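Local coordinates for BF1531-like N-terminal domain-containing protein (Bacteroides fragilis, PDB 3SLR) that is of unknown function but binds magnesium through a HAD-type phosphatase domain that follows an FkbH-like N-terminal domain, and may act on ester bonds, at residues E43-R47 with S207-D212; V61-M66 with F111-L115; Y128-D133 with F147-L151; S177-G181 with E365-T369; N183-D187 with I197-A202. One frame throughout, in Å; residues are numbered along the deposited sequence.

Interaction 1 (E43-R47 with S207-D212)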
# COMPACT_ATOMS: atom_id res chain seq x y z
N GLU A 43 11.46 8.30 4.84
CA GLU A 43 10.45 7.29 5.16
C GLU A 43 11.13 6.02 5.69
O GLU A 43 10.68 5.43 6.67
CB GLU A 43 9.60 6.97 3.92
CG GLU A 43 8.45 6.01 4.19
CD GLU A 43 7.18 6.71 4.63
OE1 GLU A 43 6.80 7.73 4.01
OE2 GLU A 43 6.54 6.23 5.59
N GLY A 44 12.22 5.62 5.05
CA GLY A 44 12.94 4.42 5.45
C GLY A 44 13.49 4.56 6.87
O GLY A 44 13.41 3.62 7.67
N ILE A 45 14.02 5.73 7.18
CA ILE A 45 14.57 5.99 8.51
C ILE A 45 13.47 5.89 9.57
O ILE A 45 13.66 5.31 10.64
CB ILE A 45 15.26 7.36 8.56
CG1 ILE A 45 16.52 7.34 7.70
CG2 ILE A 45 15.58 7.75 10.00
CD1 ILE A 45 17.19 8.68 7.56
N LEU A 46 12.31 6.45 9.27
CA LEU A 46 11.17 6.37 10.16
C LEU A 46 10.64 4.94 10.28
O LEU A 46 9.89 4.63 11.21
CB LEU A 46 10.06 7.32 9.71
CG LEU A 46 10.41 8.80 9.87
CD1 LEU A 46 9.34 9.65 9.22
CD2 LEU A 46 10.57 9.17 11.34
N ARG A 47 11.05 4.07 9.36
CA ARG A 47 10.68 2.65 9.42
C ARG A 47 11.86 1.83 9.95
O ARG A 47 11.90 0.60 9.80
CB ARG A 47 10.27 2.14 8.03
CG ARG A 47 9.16 1.09 8.03
CD ARG A 47 7.80 1.69 8.35
NE ARG A 47 7.31 2.60 7.31
CZ ARG A 47 6.67 2.23 6.21
NH1 ARG A 47 6.43 0.94 5.98
NH2 ARG A 47 6.27 3.14 5.32
N SER A 207 6.37 7.45 -1.12
CA SER A 207 7.48 6.97 -0.31
C SER A 207 7.00 5.91 0.68
O SER A 207 7.67 4.90 0.90
CB SER A 207 8.22 8.11 0.42
OG SER A 207 7.35 8.90 1.23
N SER A 208 5.82 6.12 1.25
CA SER A 208 5.31 5.18 2.24
C SER A 208 5.05 3.83 1.56
O SER A 208 5.42 2.78 2.08
CB SER A 208 4.05 5.73 2.91
OG SER A 208 3.60 4.84 3.92
N ARG A 209 4.41 3.86 0.40
CA ARG A 209 4.12 2.64 -0.35
C ARG A 209 5.37 1.94 -0.88
O ARG A 209 5.36 0.73 -1.11
CB ARG A 209 3.16 2.95 -1.51
CG ARG A 209 1.74 3.33 -1.06
CD ARG A 209 0.99 2.13 -0.50
NE ARG A 209 0.88 1.07 -1.50
CZ ARG A 209 -0.23 0.77 -2.17
NH1 ARG A 209 -1.37 1.43 -1.93
NH2 ARG A 209 -0.21 -0.21 -3.07
N THR A 210 6.44 2.71 -1.09
CA THR A 210 7.71 2.14 -1.53
C THR A 210 8.38 1.44 -0.36
O THR A 210 8.85 0.31 -0.47
CB THR A 210 8.62 3.22 -2.11
OG1 THR A 210 7.93 3.85 -3.19
CG2 THR A 210 9.92 2.62 -2.63
N ILE A 211 8.42 2.12 0.78
CA ILE A 211 9.04 1.54 1.96
C ILE A 211 8.23 0.34 2.48
O ILE A 211 8.82 -0.59 3.02
CB ILE A 211 9.30 2.59 3.07
CG1 ILE A 211 10.33 3.63 2.62
CG2 ILE A 211 9.76 1.90 4.37
CD1 ILE A 211 11.70 3.06 2.18
N ASP A 212 6.91 0.35 2.29
CA ASP A 212 6.09 -0.79 2.72
C ASP A 212 6.64 -2.06 2.07
O ASP A 212 6.68 -3.12 2.69
CB ASP A 212 4.61 -0.66 2.29
CG ASP A 212 3.85 0.43 3.03
OD1 ASP A 212 4.26 0.85 4.13
OD2 ASP A 212 2.81 0.88 2.48
O HOH W 1 4.03 5.93 6.36

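Interaction 2 (V61-M66 with F111-L115)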
# COMPACT_ATOMS: atom_id res chain seq x y z
N VAL A 61 17.93 6.10 -16.95
CA VAL A 61 17.53 4.76 -16.56
C VAL A 61 18.19 3.72 -17.46
O VAL A 61 18.94 2.88 -17.00
CB VAL A 61 16.01 4.57 -16.60
CG1 VAL A 61 15.64 3.13 -16.32
CG2 VAL A 61 15.35 5.49 -15.58
N GLU A 62 17.90 3.80 -18.75
CA GLU A 62 18.44 2.83 -19.70
C GLU A 62 19.96 2.91 -19.76
O GLU A 62 20.65 1.90 -19.77
CB GLU A 62 17.83 3.04 -21.09
CG GLU A 62 16.31 2.81 -21.14
CD GLU A 62 15.51 3.96 -20.54
OE1 GLU A 62 16.04 5.09 -20.43
OE2 GLU A 62 14.33 3.74 -20.20
N ARG A 63 20.48 4.13 -19.79
CA ARG A 63 21.92 4.38 -19.85
C ARG A 63 22.66 3.62 -18.75
O ARG A 63 23.65 2.93 -19.01
CB ARG A 63 22.20 5.88 -19.74
CG ARG A 63 23.55 6.25 -19.17
CD ARG A 63 24.66 6.17 -20.21
NE ARG A 63 25.96 6.52 -19.64
CZ ARG A 63 27.06 6.72 -20.36
NH1 ARG A 63 27.02 6.61 -21.68
NH2 ARG A 63 28.20 7.04 -19.76
N GLN A 64 22.16 3.73 -17.52
CA GLN A 64 22.83 3.11 -16.38
C GLN A 64 22.68 1.60 -16.35
O GLN A 64 23.61 0.88 -16.02
CB GLN A 64 22.30 3.71 -15.08
CG GLN A 64 22.76 5.14 -14.82
CD GLN A 64 24.25 5.20 -14.50
OE1 GLN A 64 24.73 4.54 -13.58
NE2 GLN A 64 24.98 6.01 -15.26
N ILE A 65 21.48 1.12 -16.69
CA ILE A 65 21.21 -0.31 -16.66
C ILE A 65 21.93 -1.06 -17.79
O ILE A 65 22.36 -2.20 -17.62
CB ILE A 65 19.68 -0.60 -16.69
CG1 ILE A 65 18.99 0.00 -15.46
CG2 ILE A 65 19.40 -2.10 -16.76
CD1 ILE A 65 19.50 -0.53 -14.13
N MSE A 66 22.06 -0.40 -18.94
CA MSE A 66 22.65 -1.00 -20.14
C MSE A 66 24.18 -1.05 -20.08
O MSE A 66 24.80 -1.85 -20.78
CB MSE A 66 22.23 -0.23 -21.39
CG MSE A 66 20.72 -0.14 -21.63
SE MSE A 66 19.88 -1.87 -21.96
CE MSE A 66 20.71 -2.30 -23.68
N PHE A 111 12.66 -4.12 -22.07
CA PHE A 111 13.64 -3.48 -21.21
C PHE A 111 13.48 -3.97 -19.77
O PHE A 111 14.47 -4.24 -19.07
CB PHE A 111 13.54 -1.96 -21.23
CG PHE A 111 14.46 -1.31 -20.24
CD1 PHE A 111 15.82 -1.25 -20.49
CD2 PHE A 111 13.98 -0.81 -19.04
CE1 PHE A 111 16.70 -0.69 -19.57
CE2 PHE A 111 14.85 -0.24 -18.11
CZ PHE A 111 16.21 -0.18 -18.38
N VAL A 112 12.23 -4.08 -19.32
CA VAL A 112 11.98 -4.57 -17.97
C VAL A 112 12.53 -5.99 -17.77
O VAL A 112 13.18 -6.27 -16.76
CB VAL A 112 10.49 -4.49 -17.62
CG1 VAL A 112 10.22 -5.14 -16.26
CG2 VAL A 112 10.04 -3.04 -17.61
N ARG A 113 12.30 -6.87 -18.74
CA ARG A 113 12.85 -8.23 -18.64
C ARG A 113 14.37 -8.22 -18.62
O ARG A 113 15.00 -8.99 -17.89
CB ARG A 113 12.34 -9.11 -19.78
CG ARG A 113 10.84 -9.38 -19.70
CD ARG A 113 10.43 -10.59 -20.54
NE ARG A 113 10.82 -11.84 -19.87
CZ ARG A 113 10.26 -13.02 -20.14
NH1 ARG A 113 9.30 -13.12 -21.05
NH2 ARG A 113 10.66 -14.11 -19.48
N LEU A 114 14.97 -7.35 -19.42
CA LEU A 114 16.43 -7.24 -19.46
C LEU A 114 16.94 -6.86 -18.07
O LEU A 114 17.89 -7.46 -17.57
CB LEU A 114 16.85 -6.20 -20.51
CG LEU A 114 18.32 -5.95 -20.85
CD1 LEU A 114 19.05 -5.21 -19.73
CD2 LEU A 114 19.04 -7.25 -21.20
N LEU A 115 16.31 -5.86 -17.48
CA LEU A 115 16.60 -5.44 -16.11
C LEU A 115 16.48 -6.61 -15.13
O LEU A 115 17.37 -6.84 -14.30
CB LEU A 115 15.63 -4.32 -15.73
CG LEU A 115 15.51 -3.88 -14.27
CD1 LEU A 115 16.79 -3.25 -13.79
CD2 LEU A 115 14.35 -2.92 -14.14

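Interaction 3 (Y128-D133 with F147-L151)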
# COMPACT_ATOMS: atom_id res chain seq x y z
N TYR A 128 2.00 2.03 -14.22
CA TYR A 128 1.64 3.23 -14.98
C TYR A 128 0.18 3.67 -14.82
O TYR A 128 -0.73 3.04 -15.37
CB TYR A 128 1.91 2.98 -16.48
CG TYR A 128 3.36 2.69 -16.83
CD1 TYR A 128 3.85 1.39 -16.82
CD2 TYR A 128 4.22 3.72 -17.20
CE1 TYR A 128 5.19 1.13 -17.15
CE2 TYR A 128 5.53 3.47 -17.56
CZ TYR A 128 6.01 2.18 -17.53
OH TYR A 128 7.33 1.96 -17.87
N PRO A 129 -0.06 4.77 -14.09
CA PRO A 129 -1.44 5.29 -14.08
C PRO A 129 -1.83 5.76 -15.47
O PRO A 129 -1.02 6.38 -16.18
CB PRO A 129 -1.37 6.50 -13.14
CG PRO A 129 -0.03 6.39 -12.42
CD PRO A 129 0.87 5.61 -13.33
N GLU A 130 -3.07 5.50 -15.88
CA GLU A 130 -3.46 5.88 -17.23
C GLU A 130 -3.59 7.40 -17.38
O GLU A 130 -4.23 8.05 -16.57
CB GLU A 130 -4.76 5.19 -17.64
CG GLU A 130 -5.23 5.59 -19.07
CD GLU A 130 -6.50 4.89 -19.49
OE1 GLU A 130 -6.88 3.90 -18.83
OE2 GLU A 130 -7.13 5.34 -20.49
N ILE A 131 -2.95 7.95 -18.41
CA ILE A 131 -3.32 9.29 -18.86
C ILE A 131 -4.13 9.09 -20.13
O ILE A 131 -3.61 8.62 -21.14
CB ILE A 131 -2.09 10.18 -19.15
CG1 ILE A 131 -1.24 10.35 -17.88
CG2 ILE A 131 -2.53 11.54 -19.71
CD1 ILE A 131 0.13 10.97 -18.15
N GLU A 132 -5.43 9.36 -20.06
CA GLU A 132 -6.28 9.22 -21.23
C GLU A 132 -6.08 10.45 -22.13
O GLU A 132 -6.42 11.56 -21.73
CB GLU A 132 -7.74 9.08 -20.82
CG GLU A 132 -8.65 9.03 -22.04
CD GLU A 132 -10.12 8.91 -21.70
OE1 GLU A 132 -10.58 9.59 -20.76
OE2 GLU A 132 -10.80 8.11 -22.37
N ASP A 133 -5.52 10.26 -23.32
CA ASP A 133 -5.18 11.41 -24.15
C ASP A 133 -6.37 11.93 -24.95
O ASP A 133 -6.33 13.02 -25.54
CB ASP A 133 -3.95 11.15 -25.04
CG ASP A 133 -4.18 10.05 -26.06
OD1 ASP A 133 -5.33 9.60 -26.26
OD2 ASP A 133 -3.18 9.67 -26.71
N PHE A 147 -2.47 5.06 -27.28
CA PHE A 147 -1.75 5.07 -26.01
C PHE A 147 -2.53 4.30 -24.95
O PHE A 147 -1.94 3.59 -24.15
CB PHE A 147 -1.45 6.49 -25.52
CG PHE A 147 -0.51 6.54 -24.33
CD1 PHE A 147 0.84 6.29 -24.49
CD2 PHE A 147 -0.98 6.84 -23.06
CE1 PHE A 147 1.72 6.33 -23.41
CE2 PHE A 147 -0.12 6.88 -21.96
CZ PHE A 147 1.23 6.64 -22.14
N THR A 148 -3.85 4.46 -24.95
CA THR A 148 -4.69 3.76 -23.98
C THR A 148 -4.58 2.24 -24.11
O THR A 148 -4.43 1.54 -23.10
CB THR A 148 -6.14 4.21 -24.10
OG1 THR A 148 -6.27 5.49 -23.45
CG2 THR A 148 -7.08 3.23 -23.42
N TYR A 149 -4.61 1.73 -25.34
CA TYR A 149 -4.42 0.30 -25.53
C TYR A 149 -3.02 -0.18 -25.10
O TYR A 149 -2.90 -1.15 -24.35
CB TYR A 149 -4.71 -0.15 -26.97
CG TYR A 149 -4.66 -1.65 -27.09
CD1 TYR A 149 -5.77 -2.43 -26.76
CD2 TYR A 149 -3.50 -2.30 -27.47
CE1 TYR A 149 -5.72 -3.81 -26.84
CE2 TYR A 149 -3.45 -3.68 -27.57
CZ TYR A 149 -4.56 -4.44 -27.26
OH TYR A 149 -4.53 -5.82 -27.34
N GLN A 150 -1.98 0.50 -25.56
CA GLN A 150 -0.61 0.12 -25.23
C GLN A 150 -0.36 0.14 -23.73
O GLN A 150 0.31 -0.75 -23.19
CB GLN A 150 0.39 0.99 -25.98
CG GLN A 150 0.41 0.68 -27.47
CD GLN A 150 0.92 -0.73 -27.74
OE1 GLN A 150 1.93 -1.15 -27.18
NE2 GLN A 150 0.19 -1.46 -28.58
N LEU A 151 -0.89 1.14 -23.04
CA LEU A 151 -0.68 1.23 -21.59
C LEU A 151 -1.40 0.12 -20.83
O LEU A 151 -0.88 -0.42 -19.87
CB LEU A 151 -1.11 2.60 -21.06
CG LEU A 151 -0.37 2.93 -19.77
CD1 LEU A 151 1.10 3.12 -20.12
CD2 LEU A 151 -0.90 4.20 -19.11
O HOH W 2 -4.33 7.58 -23.68
O HOH W 3 -3.34 7.60 -28.37
O HOH W 4 -5.30 6.68 -26.48
O HOH W 5 -7.49 7.68 -24.54

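Interaction 4 (S177-G181 with E365-T369)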
# COMPACT_ATOMS: atom_id res chain seq x y z
N SER A 177 -3.08 5.93 -7.66
CA SER A 177 -3.55 7.10 -8.39
C SER A 177 -5.03 7.02 -8.75
O SER A 177 -5.72 8.05 -8.82
CB SER A 177 -2.71 7.30 -9.66
OG SER A 177 -1.35 7.57 -9.34
N ALA A 178 -5.53 5.81 -8.98
CA ALA A 178 -6.97 5.64 -9.29
C ALA A 178 -7.83 6.19 -8.15
O ALA A 178 -8.91 6.70 -8.39
CB ALA A 178 -7.32 4.19 -9.57
N LYS A 179 -7.36 6.07 -6.92
CA LYS A 179 -8.12 6.59 -5.78
C LYS A 179 -8.04 8.12 -5.68
O LYS A 179 -9.06 8.79 -5.61
CB LYS A 179 -7.62 5.96 -4.46
CG LYS A 179 -8.29 6.56 -3.22
CD LYS A 179 -7.92 5.79 -1.94
CE LYS A 179 -8.24 6.62 -0.69
NZ LYS A 179 -9.68 6.95 -0.55
N TYR A 180 -6.83 8.67 -5.67
CA TYR A 180 -6.65 10.10 -5.46
C TYR A 180 -6.91 10.92 -6.72
O TYR A 180 -7.34 12.07 -6.64
CB TYR A 180 -5.22 10.39 -4.98
CG TYR A 180 -4.93 9.84 -3.61
CD1 TYR A 180 -4.35 8.58 -3.45
CD2 TYR A 180 -5.26 10.56 -2.47
CE1 TYR A 180 -4.10 8.07 -2.18
CE2 TYR A 180 -5.01 10.06 -1.20
CZ TYR A 180 -4.42 8.82 -1.06
OH TYR A 180 -4.17 8.33 0.20
N GLY A 181 -6.62 10.33 -7.88
CA GLY A 181 -6.80 11.02 -9.15
C GLY A 181 -5.56 11.79 -9.57
O GLY A 181 -4.85 12.36 -8.74
N GLU A 365 -12.43 3.17 2.74
CA GLU A 365 -11.63 4.05 1.89
C GLU A 365 -10.47 4.64 2.68
O GLU A 365 -9.37 4.82 2.14
CB GLU A 365 -12.49 5.16 1.28
CG GLU A 365 -13.41 4.69 0.13
CD GLU A 365 -12.64 4.41 -1.16
OE1 GLU A 365 -11.50 4.90 -1.32
OE2 GLU A 365 -13.18 3.69 -2.03
N TYR A 366 -10.69 4.94 3.96
CA TYR A 366 -9.61 5.40 4.81
C TYR A 366 -8.53 4.32 5.00
O TYR A 366 -7.34 4.60 4.85
CB TYR A 366 -10.13 5.88 6.17
CG TYR A 366 -9.01 6.05 7.17
CD1 TYR A 366 -8.12 7.11 7.06
CD2 TYR A 366 -8.83 5.13 8.21
CE1 TYR A 366 -7.07 7.26 7.96
CE2 TYR A 366 -7.79 5.29 9.11
CZ TYR A 366 -6.92 6.35 8.98
OH TYR A 366 -5.89 6.48 9.89
N LEU A 367 -8.94 3.10 5.31
CA LEU A 367 -7.99 2.01 5.48
C LEU A 367 -7.17 1.78 4.21
O LEU A 367 -5.99 1.44 4.27
CB LEU A 367 -8.70 0.73 5.92
CG LEU A 367 -9.34 0.79 7.30
CD1 LEU A 367 -10.20 -0.45 7.55
CD2 LEU A 367 -8.27 0.94 8.40
N TYR A 368 -7.79 2.00 3.06
CA TYR A 368 -7.07 1.89 1.80
C TYR A 368 -5.86 2.83 1.73
O TYR A 368 -4.87 2.49 1.08
CB TYR A 368 -7.98 2.18 0.60
CG TYR A 368 -9.05 1.16 0.29
CD1 TYR A 368 -9.00 -0.14 0.79
CD2 TYR A 368 -10.11 1.49 -0.57
CE1 TYR A 368 -10.01 -1.07 0.48
CE2 TYR A 368 -11.10 0.57 -0.89
CZ TYR A 368 -11.04 -0.71 -0.37
OH TYR A 368 -12.04 -1.62 -0.69
N THR A 369 -5.93 3.99 2.39
CA THR A 369 -4.85 4.98 2.34
C THR A 369 -3.63 4.57 3.15
O THR A 369 -2.55 5.14 3.00
CB THR A 369 -5.28 6.39 2.85
OG1 THR A 369 -5.42 6.36 4.27
CG2 THR A 369 -6.62 6.85 2.22
O HOH W 6 -2.16 6.42 0.46

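Interaction 5 (N183-D187 with I197-A202)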
# COMPACT_ATOMS: atom_id res chain seq x y z
N ASN A 183 -5.54 14.55 -10.95
CA ASN A 183 -5.75 15.94 -10.53
C ASN A 183 -5.05 16.28 -9.22
O ASN A 183 -4.65 17.42 -8.99
CB ASN A 183 -7.25 16.27 -10.45
CG ASN A 183 -7.90 16.44 -11.82
OD1 ASN A 183 -7.21 16.55 -12.83
ND2 ASN A 183 -9.22 16.48 -11.85
N PHE A 184 -4.87 15.28 -8.36
CA PHE A 184 -4.22 15.45 -7.07
C PHE A 184 -2.74 15.01 -7.12
O PHE A 184 -1.88 15.62 -6.48
CB PHE A 184 -4.97 14.64 -6.00
CG PHE A 184 -4.23 14.50 -4.70
CD1 PHE A 184 -4.45 15.39 -3.66
CD2 PHE A 184 -3.32 13.47 -4.51
CE1 PHE A 184 -3.77 15.27 -2.46
CE2 PHE A 184 -2.63 13.34 -3.31
CZ PHE A 184 -2.87 14.24 -2.29
N MSE A 185 -2.46 13.96 -7.89
CA MSE A 185 -1.13 13.36 -7.89
C MSE A 185 -0.11 14.16 -8.70
O MSE A 185 1.09 14.06 -8.46
CB MSE A 185 -1.19 11.94 -8.47
CG MSE A 185 -2.12 10.98 -7.73
SE MSE A 185 -1.47 10.42 -6.00
CE MSE A 185 0.19 9.52 -6.52
N PHE A 186 -0.61 14.93 -9.65
CA PHE A 186 0.23 15.66 -10.62
C PHE A 186 -0.01 17.16 -10.47
O PHE A 186 -1.15 17.61 -10.36
CB PHE A 186 -0.12 15.17 -12.04
CG PHE A 186 0.51 15.98 -13.14
CD1 PHE A 186 1.88 15.99 -13.34
CD2 PHE A 186 -0.29 16.70 -14.02
CE1 PHE A 186 2.46 16.72 -14.36
CE2 PHE A 186 0.27 17.43 -15.05
CZ PHE A 186 1.65 17.45 -15.22
N ASP A 187 1.08 17.93 -10.45
CA ASP A 187 1.00 19.38 -10.30
C ASP A 187 1.65 19.98 -11.55
O ASP A 187 2.87 20.05 -11.66
CB ASP A 187 1.74 19.79 -9.03
CG ASP A 187 1.60 21.27 -8.69
OD1 ASP A 187 1.40 22.09 -9.61
OD2 ASP A 187 1.73 21.62 -7.49
N ILE A 197 7.26 15.33 -11.20
CA ILE A 197 6.00 14.82 -11.74
C ILE A 197 4.98 14.49 -10.66
O ILE A 197 3.80 14.33 -10.94
CB ILE A 197 6.22 13.58 -12.65
CG1 ILE A 197 5.05 13.40 -13.63
CG2 ILE A 197 6.48 12.33 -11.84
CD1 ILE A 197 5.20 14.23 -14.88
N LEU A 198 5.45 14.38 -9.42
CA LEU A 198 4.54 14.12 -8.30
C LEU A 198 4.31 15.39 -7.48
O LEU A 198 5.24 16.14 -7.23
CB LEU A 198 5.11 13.03 -7.38
CG LEU A 198 5.22 11.62 -7.98
CD1 LEU A 198 6.06 10.71 -7.09
CD2 LEU A 198 3.84 11.03 -8.20
N SER A 199 3.07 15.61 -7.06
CA SER A 199 2.76 16.78 -6.24
C SER A 199 3.34 16.62 -4.83
O SER A 199 3.67 15.52 -4.39
CB SER A 199 1.25 16.99 -6.16
OG SER A 199 0.66 15.95 -5.41
N LEU A 200 3.45 17.74 -4.12
CA LEU A 200 4.01 17.74 -2.78
C LEU A 200 3.26 16.79 -1.86
O LEU A 200 3.87 16.12 -1.00
CB LEU A 200 3.99 19.16 -2.19
CG LEU A 200 4.54 19.33 -0.77
CD1 LEU A 200 5.95 18.79 -0.68
CD2 LEU A 200 4.49 20.79 -0.35
N ASP A 201 1.95 16.72 -2.03
CA ASP A 201 1.13 15.89 -1.15
C ASP A 201 1.11 14.44 -1.59
O ASP A 201 0.79 13.55 -0.80
CB ASP A 201 -0.27 16.47 -1.03
CG ASP A 201 -0.29 17.79 -0.29
OD1 ASP A 201 0.34 17.87 0.79
OD2 ASP A 201 -0.91 18.74 -0.79
N ALA A 202 1.49 14.19 -2.84
CA ALA A 202 1.59 12.83 -3.34
C ALA A 202 2.89 12.17 -2.92
O ALA A 202 2.95 10.95 -2.76
CB ALA A 202 1.47 12.81 -4.85
O HOH W 7 3.41 20.16 -5.68

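Interaction 1 (E43-R47 with S207-D212)
Ile-211, Glu-43 and Arg-47 carry most of this contact, in which the C-terminal end of helix 34-46 lies against helix 203-217. The two branches of Ile-211 divide the work. CG1 packs on the aliphatic part of Glu-43, 3.4 Å from its CG, and CD1 continues over the backbone of Gly-44, 3.8 Å from the Gly-44 CA. CG2, anti to the Ile-211 backbone N, sits over the centre of one face of the Arg-47 guanidinium, 3.6 Å from CZ. Arg-47 reaches this place because its chain folds at chi2 and chi3 (73° and 67°), which brings the head back along its own helix end and across to the neighbouring one. NH1 of Arg-47 forms a salt bridge of 2.9 Å with OD1 of Asp-212, on the anti lone pair of that oxygen; NH2 adds weak bonds to the same OD1 and to Ser-208 O. NH2 also makes a nearly straight bond (169°) to Glu-43 OE2, 3.1 Å away and within the guanidinium plane, although the carboxylate itself is met from above its plane. Glu-43 OE1 turns to Ser-207 OG at 3.1 Å, a hydroxyl that also has Pro-204 O as a partner. A water joins Glu-43 OE2 to Ser-208 OG, and Asn-371 holds the other oxygen of Asp-212. Arg-47 is thus gripped by two carboxylates and covered on one face by the CG2 methyl of Ile-211, which should limit its rotation; the shared positive charge probably keeps both acids ionised at a partly buried helix-helix junction.

Interaction 2 (V61-M66 with F111-L115)
Phe-111 wedges its ring into helix 61-66 as a knob among Val-61, Glu-62, Ile-65 and Met-66, and no hydrogen bond crosses the interface. CG of Glu-62 lies over one face of the Phe-111 ring, offset toward the rim, 4.1 Å from the centroid and 21° off the ring normal, a CH-pi contact. The selenium of Met-66, a selenomethionine, approaches the same ring at its edge, 5.4 Å from the centroid, as a Met-aromatic contact. With CG of Phe-111 anti to its backbone N (chi1 175°), the ring projects across the gap between the helices. The Glu-62 carboxylate has its polar partner in His-84.

Helices 61-66 and 104-118 run in roughly the same direction, their short segments 36° apart with axes 11.1 Å from each other, and both lie against the five-stranded parallel sheet in the FkbH-like, SGNH-hydrolase-related domain. Val-61 also rests on Leu-28 of strand 22-29, and Leu-115 on Val-123 of strand 122-126.

Apolar packing fills the rest of the interface. CG1 of Val-61 and CB of Ile-65 each come within 3.9 Å of the ring, at CE2 and CZ of Phe-111 respectively. Deeper in, Ile-65 CD1 meets Leu-115 CD1 at 3.9 Å. Toward the surface, the selenium of Met-66 touches CD1 of Leu-114 at 4.1 Å.

Interaction 3 (Y128-D133 with F147-L151)
The loop that leaves strand 122-126 of the five-stranded parallel sheet here runs past the first turn of helix 147-164, the next helix of this alpha/beta domain. Leu-151 is the main apolar bridge. Its CD1 lies 3.7 Å from Tyr-128 CB, the two side chains crossing at about a right angle, while CD2 is set against the backbone, 3.6 Å from CA of Glu-130. The Tyr-128 hydroxyl is directed to Tyr-125 and Arg-108. Phe-147 presents its ring edge to the loop, with CD2 3.7 Å from Ile-131 O; His-93 meets the same ring edge-to-face, and Thr-86 and Leu-90 of helix 86-94 touch it.

Toward solvent the contact is polar. The extended chain of Glu-130 carries OE2 to within 3.1 Å of Thr-148 OG1, though the one proton of that hydroxyl has another acceptor within reach and the bond is not settled. Asp-133 faces the start of the helix through waters: one takes the N-H of Phe-147 and donates to Asp-133 OD2, and a second does the same between Thr-148 N and Asp-133 OD1. The carboxylate thus serves the N-H groups of the first helical residues at second hand, while OD1 also accepts directly from Ile-135 N. A further water ties the loop backbone to the helix: it donates to Ile-131 O at 2.8 Å, accepts from Asp-133 N and lies 2.9 Å from Thr-148 OG1.

Interaction 4 (S177-G181 with E365-T369)
Lys-179 leaves its helix extended through chi3 and turns only at chi4 (61°), which swings NZ onto Glu-365. The latter bends at chi2 (-74°) to bring its carboxylate alongside the lysine, the two chains sliding past each other in opposite directions. NZ of Lys-179 forms a salt bridge of 2.8 Å to OE1 of Glu-365, on the anti lone pair, and a weak bond to the backbone O of the same residue. Thr-369 supplies the apolar side: its CG2 is pressed against Lys-179 CE at 3.3 Å, tighter than usual for two carbons. From another direction comes Tyr-180, whose OH stands 3.5 Å from CB of Thr-369 and is linked by a water to Thr-369 O. The threonine hydroxyl turns back to its own chain, where OG1 donates to Tyr-366 O at 2.7 Å, in the carbonyl plane; that oxygen also takes the N-H of Thr-369. This is a small surface contact between domains: helix 173-180 of the FkbH-like N-terminal domain meets helix 363-368, which packs through Leu-367 on helix 255-270 of the magnesium-binding domain.

Interaction 5 (N183-D187 with I197-A202)
Ser-199 anchors the tight part of this contact. Its N-H bonds to Met-185 O at 2.9 Å, the donor lying above the carbonyl plane, and OG gives its proton to Phe-184 O at 2.8 Å, in that carbonyl's plane. With chi1 at 69°, the same OG also accepts from Ala-202 N, an ST motif at the approach to helix 203-217. Two successive carbonyls at the end of helix 182-185 are thereby satisfied by one serine. Beside them the selenomethionine Met-185 curls its chain so that CE reaches Ala-202 CB at 3.9 Å, and Phe-186 meets Ile-197 twice: the ring edge faces the Ile-197 O, with CD1 3.5 Å away, and CE1 touches CD1 of that isoleucine at 3.7 Å.

The outer side is more exposed and partly water-mediated. Asp-187 OD2 reaches Leu-200 N only through a water. At the rim Phe-184 crosses Asp-201 at about a right angle, a single close touch with CZ 3.6 Å from CB of the exposed aspartate, and Tyr-180 lies near the ring of Phe-184. The N-cap Asp-187 and the ST motif of Ser-199 bracket helix 188-194 in the connection from helix 182-185 to helix 203-217 of the FkbH-like domain.

In the fold
Interactions 1, 2, 3 and 5 all belong to the FkbH-like N-terminal domain, built on the parallel sheet of strands 22-29, 50-55, 79-83, 122-126 and 168-171. Interaction 1 closes the long loop within which interactions 2, 3 and 5 follow in series. Interaction 4 crosses it along the chain, with one segment inside that loop and the other beyond it, on helix 363-368, which packs on helix 255-270. Interactions 4 and 5 touch, their centres about 14 Å apart, through Met-185 against Ser-177 and Tyr-180; Pro-129 likewise joins interaction 3 to Ser-177. Interaction 2 stands farther out, its centre about 31 Å from that of interaction 4. Packing thus runs from the loop at 128-133 to the interdomain surface, away from the magnesium site.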